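Local structure of Myo-inositol phosphohydrolase (Mitsuokella multacida, 4WU3) at residues 258-268 / 301-312. The protein probably removes phosphate from myo-inositol hexakisphosphate (phytate) as a phosphatase of the PTP-like family, and binds inositol-(1,3,4,5)-tetrakisphosphate. The protein carries 2 engineered substitutions. Numbering follows the deposited sequence.
Sequences ILKNAKDVSFD and YQFVQHFYDYVK
F267 and Y308 lead an aromatic cluster, completed by Y301, where the end of helix 247-261, the turn after it and the start of helix 267-276 of a PTP-like phosphatase domain pack against helix 291-313. The two rings meet in an offset edge-to-face pair, planes 67° apart, with the edge of F267 turned to the face of Y308. CB of F267 makes a CH-pi contact almost exactly on the normal of that face, 3.7 Å from the Y308 ring centroid. With CG anti to the backbone N (chi1 173°), the F267 ring reaches on as a knob among V304, Q305, Y308 and Y301; its CZ lies 3.4 Å from Q305 CG, and Y301 CE1 meets its edge. Y308 OH donates to the backbone O of V265 at 2.8 Å, tilted 24° from the carbonyl plane, tying the turn to the helix. Were Y308 an alanine, V265 O would probably lose this donor and F267 CB the ring face it lies over. On helix 247-261, before the turn, I258 is a second knob, among V304, F307, Y308 and V311: CG1 comes to the edge of the Y308 ring, whereas CG2 packs 3.6 Å from V311 CG2 and also touches F307. L259 CG approaches the F307 ring edge. Two waters bridge the segments, one joining A262 O to K312 NZ, the other donating to D268 OD1 and lying 2.6 Å from Y301 OH.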
loop_
_atom_site.group_PDB
_atom_site.type_symbol
_atom_site.label_atom_id
_atom_site.label_comp_id
_atom_site.label_asym_id
_atom_site.label_seq_id
_atom_site.Cartn_x
_atom_site.Cartn_y
_atom_site.Cartn_z
ATOM N N ILE A 258 -12.568 2.081 -21.449
ATOM C CA ILE A 258 -12.411 3.528 -21.358
ATOM C C ILE A 258 -11.846 4.142 -22.648
ATOM O O ILE A 258 -12.320 5.177 -23.123
ATOM C CB ILE A 258 -11.484 3.885 -20.179
ATOM C CG1 ILE A 258 -12.246 3.765 -18.850
ATOM C CG2 ILE A 258 -10.898 5.272 -20.367
ATOM C CD1 ILE A 258 -11.341 3.654 -17.641
ATOM N N LEU A 259 -10.825 3.506 -23.207
ATOM C CA LEU A 259 -10.226 3.966 -24.466
ATOM C C LEU A 259 -11.227 3.957 -25.627
ATOM O O LEU A 259 -11.143 4.786 -26.533
ATOM C CB LEU A 259 -9.023 3.102 -24.827
ATOM C CG LEU A 259 -7.739 3.395 -24.054
ATOM C CD1 LEU A 259 -6.741 2.260 -24.207
ATOM C CD2 LEU A 259 -7.142 4.720 -24.516
ATOM N N LYS A 260 -12.169 3.023 -25.599
ATOM C CA LYS A 260 -13.180 2.943 -26.643
ATOM C C LYS A 260 -14.409 3.811 -26.354
ATOM O O LYS A 260 -15.057 4.275 -27.271
ATOM C CB LYS A 260 -13.652 1.500 -26.821
ATOM C CG LYS A 260 -12.578 0.525 -27.238
ATOM C CD LYS A 260 -12.104 0.802 -28.643
ATOM C CE LYS A 260 -11.129 -0.278 -29.073
ATOM N NZ LYS A 260 -10.738 -0.159 -30.505
ATOM N N ASN A 261 -14.735 4.029 -25.088
ATOM C CA ASN A 261 -16.062 4.507 -24.760
ATOM C C ASN A 261 -16.147 5.630 -23.742
ATOM O O ASN A 261 -17.245 6.045 -23.386
ATOM C CB ASN A 261 -16.893 3.334 -24.250
ATOM C CG ASN A 261 -17.045 2.236 -25.281
ATOM O OD1 ASN A 261 -17.432 2.491 -26.419
ATOM N ND2 ASN A 261 -16.750 1.000 -24.884
ATOM N N ALA A 262 -15.018 6.127 -23.254
ATOM C CA ALA A 262 -15.083 7.114 -22.185
ATOM C C ALA A 262 -15.974 8.286 -22.581
ATOM O O ALA A 262 -16.635 8.866 -21.724
ATOM C CB ALA A 262 -13.697 7.606 -21.805
ATOM N N LYS A 263 -16.004 8.617 -23.873
ATOM C CA LYS A 263 -16.738 9.789 -24.361
ATOM C C LYS A 263 -18.238 9.676 -24.158
ATOM O O LYS A 263 -18.922 10.677 -23.971
ATOM C CB LYS A 263 -16.502 9.994 -25.860
ATOM C CG LYS A 263 -15.149 10.564 -26.224
ATOM C CD LYS A 263 -14.959 10.594 -27.736
ATOM C CE LYS A 263 -13.520 10.920 -28.105
ATOM N NZ LYS A 263 -13.329 11.102 -29.569
ATOM N N ASP A 264 -18.740 8.452 -24.223
ATOM C CA ASP A 264 -20.171 8.214 -24.262
ATOM C C ASP A 264 -20.688 7.522 -23.020
ATOM O O ASP A 264 -21.890 7.499 -22.791
ATOM C CB ASP A 264 -20.503 7.361 -25.481
ATOM C CG ASP A 264 -20.039 8.001 -26.768
ATOM O OD1 ASP A 264 -20.245 9.222 -26.933
ATOM O OD2 ASP A 264 -19.459 7.288 -27.608
ATOM N N VAL A 265 -19.784 6.957 -22.222
ATOM C CA VAL A 265 -20.177 6.133 -21.071
ATOM C C VAL A 265 -19.496 6.601 -19.791
ATOM O O VAL A 265 -18.314 6.941 -19.785
ATOM C CB VAL A 265 -19.845 4.643 -21.337
ATOM C CG1 VAL A 265 -20.263 3.772 -20.172
ATOM C CG2 VAL A 265 -20.530 4.181 -22.613
ATOM N N SER A 266 -20.239 6.601 -18.695
ATOM C CA SER A 266 -19.698 7.084 -17.436
ATOM C C SER A 266 -18.703 6.105 -16.830
ATOM O O SER A 266 -18.724 4.905 -17.110
ATOM C CB SER A 266 -20.816 7.329 -16.443
ATOM O OG SER A 266 -21.349 6.096 -16.007
ATOM N N PHE A 267 -17.831 6.632 -15.987
ATOM C CA PHE A 267 -16.858 5.822 -15.277
ATOM C C PHE A 267 -17.539 4.708 -14.487
ATOM O O PHE A 267 -17.157 3.542 -14.582
ATOM C CB PHE A 267 -16.009 6.701 -14.345
ATOM C CG PHE A 267 -15.098 5.916 -13.454
ATOM C CD1 PHE A 267 -13.964 5.308 -13.968
ATOM C CD2 PHE A 267 -15.379 5.776 -12.114
ATOM C CE1 PHE A 267 -13.132 4.571 -13.158
ATOM C CE2 PHE A 267 -14.554 5.038 -11.300
ATOM C CZ PHE A 267 -13.435 4.427 -11.823
ATOM N N ASP A 268 -18.569 5.061 -13.726
ATOM C CA ASP A 268 -19.259 4.079 -12.893
ATOM C C ASP A 268 -19.851 2.924 -13.701
ATOM O O ASP A 268 -19.856 1.785 -13.249
ATOM C CB ASP A 268 -20.367 4.763 -12.091
ATOM C CG ASP A 268 -19.824 5.610 -10.958
ATOM O OD1 ASP A 268 -18.641 5.427 -10.584
ATOM O OD2 ASP A 268 -20.577 6.460 -10.434
ATOM N N TYR A 301 -8.106 1.223 -7.643
ATOM C CA TYR A 301 -9.377 1.860 -7.983
ATOM C C TYR A 301 -9.138 3.305 -8.396
ATOM O O TYR A 301 -9.677 3.784 -9.383
ATOM C CB TYR A 301 -10.355 1.823 -6.817
ATOM C CG TYR A 301 -11.703 2.450 -7.111
ATOM C CD1 TYR A 301 -12.353 2.231 -8.320
ATOM C CD2 TYR A 301 -12.349 3.224 -6.155
ATOM C CE1 TYR A 301 -13.590 2.791 -8.584
ATOM C CE2 TYR A 301 -13.593 3.781 -6.404
ATOM C CZ TYR A 301 -14.206 3.564 -7.617
ATOM O OH TYR A 301 -15.437 4.119 -7.861
ATOM N N GLN A 302 -8.328 3.996 -7.619
ATOM C CA GLN A 302 -7.999 5.368 -7.919
ATOM C C GLN A 302 -7.284 5.460 -9.258
ATOM O O GLN A 302 -7.456 6.429 -9.987
ATOM C CB GLN A 302 -7.134 5.949 -6.801
ATOM C CG GLN A 302 -7.909 6.160 -5.515
ATOM C CD GLN A 302 -7.067 6.726 -4.391
ATOM O OE1 GLN A 302 -5.864 6.513 -4.323
ATOM N NE2 GLN A 302 -7.712 7.435 -3.492
ATOM N N PHE A 303 -6.475 4.458 -9.587
ATOM C CA PHE A 303 -5.779 4.508 -10.852
ATOM C C PHE A 303 -6.747 4.530 -12.018
ATOM O O PHE A 303 -6.538 5.278 -12.960
ATOM C CB PHE A 303 -4.811 3.339 -11.068
ATOM C CG PHE A 303 -4.427 3.174 -12.506
ATOM C CD1 PHE A 303 -3.717 4.168 -13.159
ATOM C CD2 PHE A 303 -4.817 2.059 -13.222
ATOM C CE1 PHE A 303 -3.386 4.037 -14.499
ATOM C CE2 PHE A 303 -4.486 1.918 -14.556
ATOM C CZ PHE A 303 -3.773 2.909 -15.196
ATOM N N VAL A 304 -7.777 3.691 -11.993
ATOM C CA VAL A 304 -8.689 3.650 -13.140
ATOM C C VAL A 304 -9.515 4.933 -13.226
ATOM O O VAL A 304 -9.914 5.326 -14.305
ATOM C CB VAL A 304 -9.585 2.387 -13.198
ATOM C CG1 VAL A 304 -8.780 1.219 -13.720
ATOM C CG2 VAL A 304 -10.201 2.067 -11.851
ATOM N N GLN A 305 -9.752 5.586 -12.087
ATOM C CA GLN A 305 -10.394 6.904 -12.092
ATOM C C GLN A 305 -9.502 7.901 -12.824
ATOM O O GLN A 305 -9.968 8.683 -13.642
ATOM C CB GLN A 305 -10.660 7.395 -10.668
ATOM C CG GLN A 305 -11.635 6.536 -9.874
ATOM C CD GLN A 305 -11.821 7.021 -8.449
ATOM O OE1 GLN A 305 -11.294 6.441 -7.506
ATOM N NE2 GLN A 305 -12.585 8.090 -8.288
ATOM N N HIS A 306 -8.214 7.875 -12.529
ATOM C CA HIS A 306 -7.298 8.831 -13.148
ATOM C C HIS A 306 -7.128 8.552 -14.633
ATOM O O HIS A 306 -7.060 9.487 -15.427
ATOM C CB HIS A 306 -5.931 8.814 -12.465
ATOM C CG HIS A 306 -5.977 9.170 -11.015
ATOM N ND1 HIS A 306 -6.692 10.246 -10.535
ATOM C CD2 HIS A 306 -5.388 8.597 -9.940
ATOM C CE1 HIS A 306 -6.549 10.312 -9.223
ATOM N NE2 HIS A 306 -5.762 9.324 -8.837
ATOM N N PHE A 307 -7.042 7.277 -15.003
ATOM C CA PHE A 307 -6.974 6.904 -16.418
ATOM C C PHE A 307 -8.234 7.354 -17.166
ATOM O O PHE A 307 -8.140 7.851 -18.295
ATOM C CB PHE A 307 -6.781 5.391 -16.579
ATOM C CG PHE A 307 -6.546 4.955 -18.004
ATOM C CD1 PHE A 307 -5.292 5.067 -18.582
ATOM C CD2 PHE A 307 -7.575 4.436 -18.760
ATOM C CE1 PHE A 307 -5.079 4.668 -19.893
ATOM C CE2 PHE A 307 -7.367 4.046 -20.068
ATOM C CZ PHE A 307 -6.119 4.158 -20.637
ATOM N N TYR A 308 -9.408 7.183 -16.552
ATOM C CA TYR A 308 -10.660 7.677 -17.154
ATOM C C TYR A 308 -10.588 9.174 -17.461
ATOM O O TYR A 308 -10.877 9.617 -18.590
ATOM C CB TYR A 308 -11.842 7.421 -16.225
ATOM C CG TYR A 308 -13.185 7.819 -16.794
ATOM C CD1 TYR A 308 -13.894 6.951 -17.612
ATOM C CD2 TYR A 308 -13.754 9.057 -16.506
ATOM C CE1 TYR A 308 -15.127 7.297 -18.126
ATOM C CE2 TYR A 308 -14.993 9.411 -17.021
ATOM C CZ TYR A 308 -15.677 8.520 -17.826
ATOM O OH TYR A 308 -16.911 8.855 -18.355
ATOM N N ASP A 309 -10.206 9.944 -16.443
ATOM C CA ASP A 309 -10.019 11.387 -16.582
ATOM C C ASP A 309 -9.018 11.729 -17.687
ATOM O O ASP A 309 -9.242 12.658 -18.445
ATOM C CB ASP A 309 -9.559 12.006 -15.255
ATOM C CG ASP A 309 -10.628 11.977 -14.200
ATOM O OD1 ASP A 309 -11.780 11.715 -14.551
ATOM O OD2 ASP A 309 -10.323 12.199 -13.013
ATOM N N TYR A 310 -7.921 10.981 -17.766
ATOM C CA TYR A 310 -6.892 11.224 -18.769
ATOM C C TYR A 310 -7.447 11.042 -20.178
ATOM O O TYR A 310 -7.231 11.882 -21.055
ATOM C CB TYR A 310 -5.709 10.277 -18.577
ATOM C CG TYR A 310 -4.835 10.177 -19.799
ATOM C CD1 TYR A 310 -3.989 11.214 -20.155
ATOM C CD2 TYR A 310 -4.853 9.036 -20.601
ATOM C CE1 TYR A 310 -3.192 11.126 -21.272
ATOM C CE2 TYR A 310 -4.049 8.942 -21.719
ATOM C CZ TYR A 310 -3.223 9.990 -22.049
ATOM O OH TYR A 310 -2.436 9.909 -23.176
ATOM N N VAL A 311 -8.163 9.949 -20.398
ATOM C CA VAL A 311 -8.742 9.704 -21.705
ATOM C C VAL A 311 -9.811 10.762 -22.003
ATOM O O VAL A 311 -9.888 11.272 -23.122
ATOM C CB VAL A 311 -9.297 8.278 -21.834
ATOM C CG1 VAL A 311 -9.945 8.081 -23.202
ATOM C CG2 VAL A 311 -8.164 7.271 -21.657
ATOM N N LYS A 312 -10.610 11.117 -21.004
ATOM C CA LYS A 312 -11.610 12.164 -21.190
ATOM C C LYS A 312 -10.996 13.487 -21.634
ATOM O O LYS A 312 -11.464 14.112 -22.586
ATOM C CB LYS A 312 -12.406 12.382 -19.912
ATOM C CG LYS A 312 -13.597 11.459 -19.797
ATOM C CD LYS A 312 -14.735 11.918 -20.689
ATOM C CE LYS A 312 -15.892 12.445 -19.861
ATOM N NZ LYS A 312 -17.137 12.443 -20.665
HETATM O O HOH W 1 -19.103 10.293 -20.637
HETATM O O HOH W 2 -16.896 3.148 -9.790
#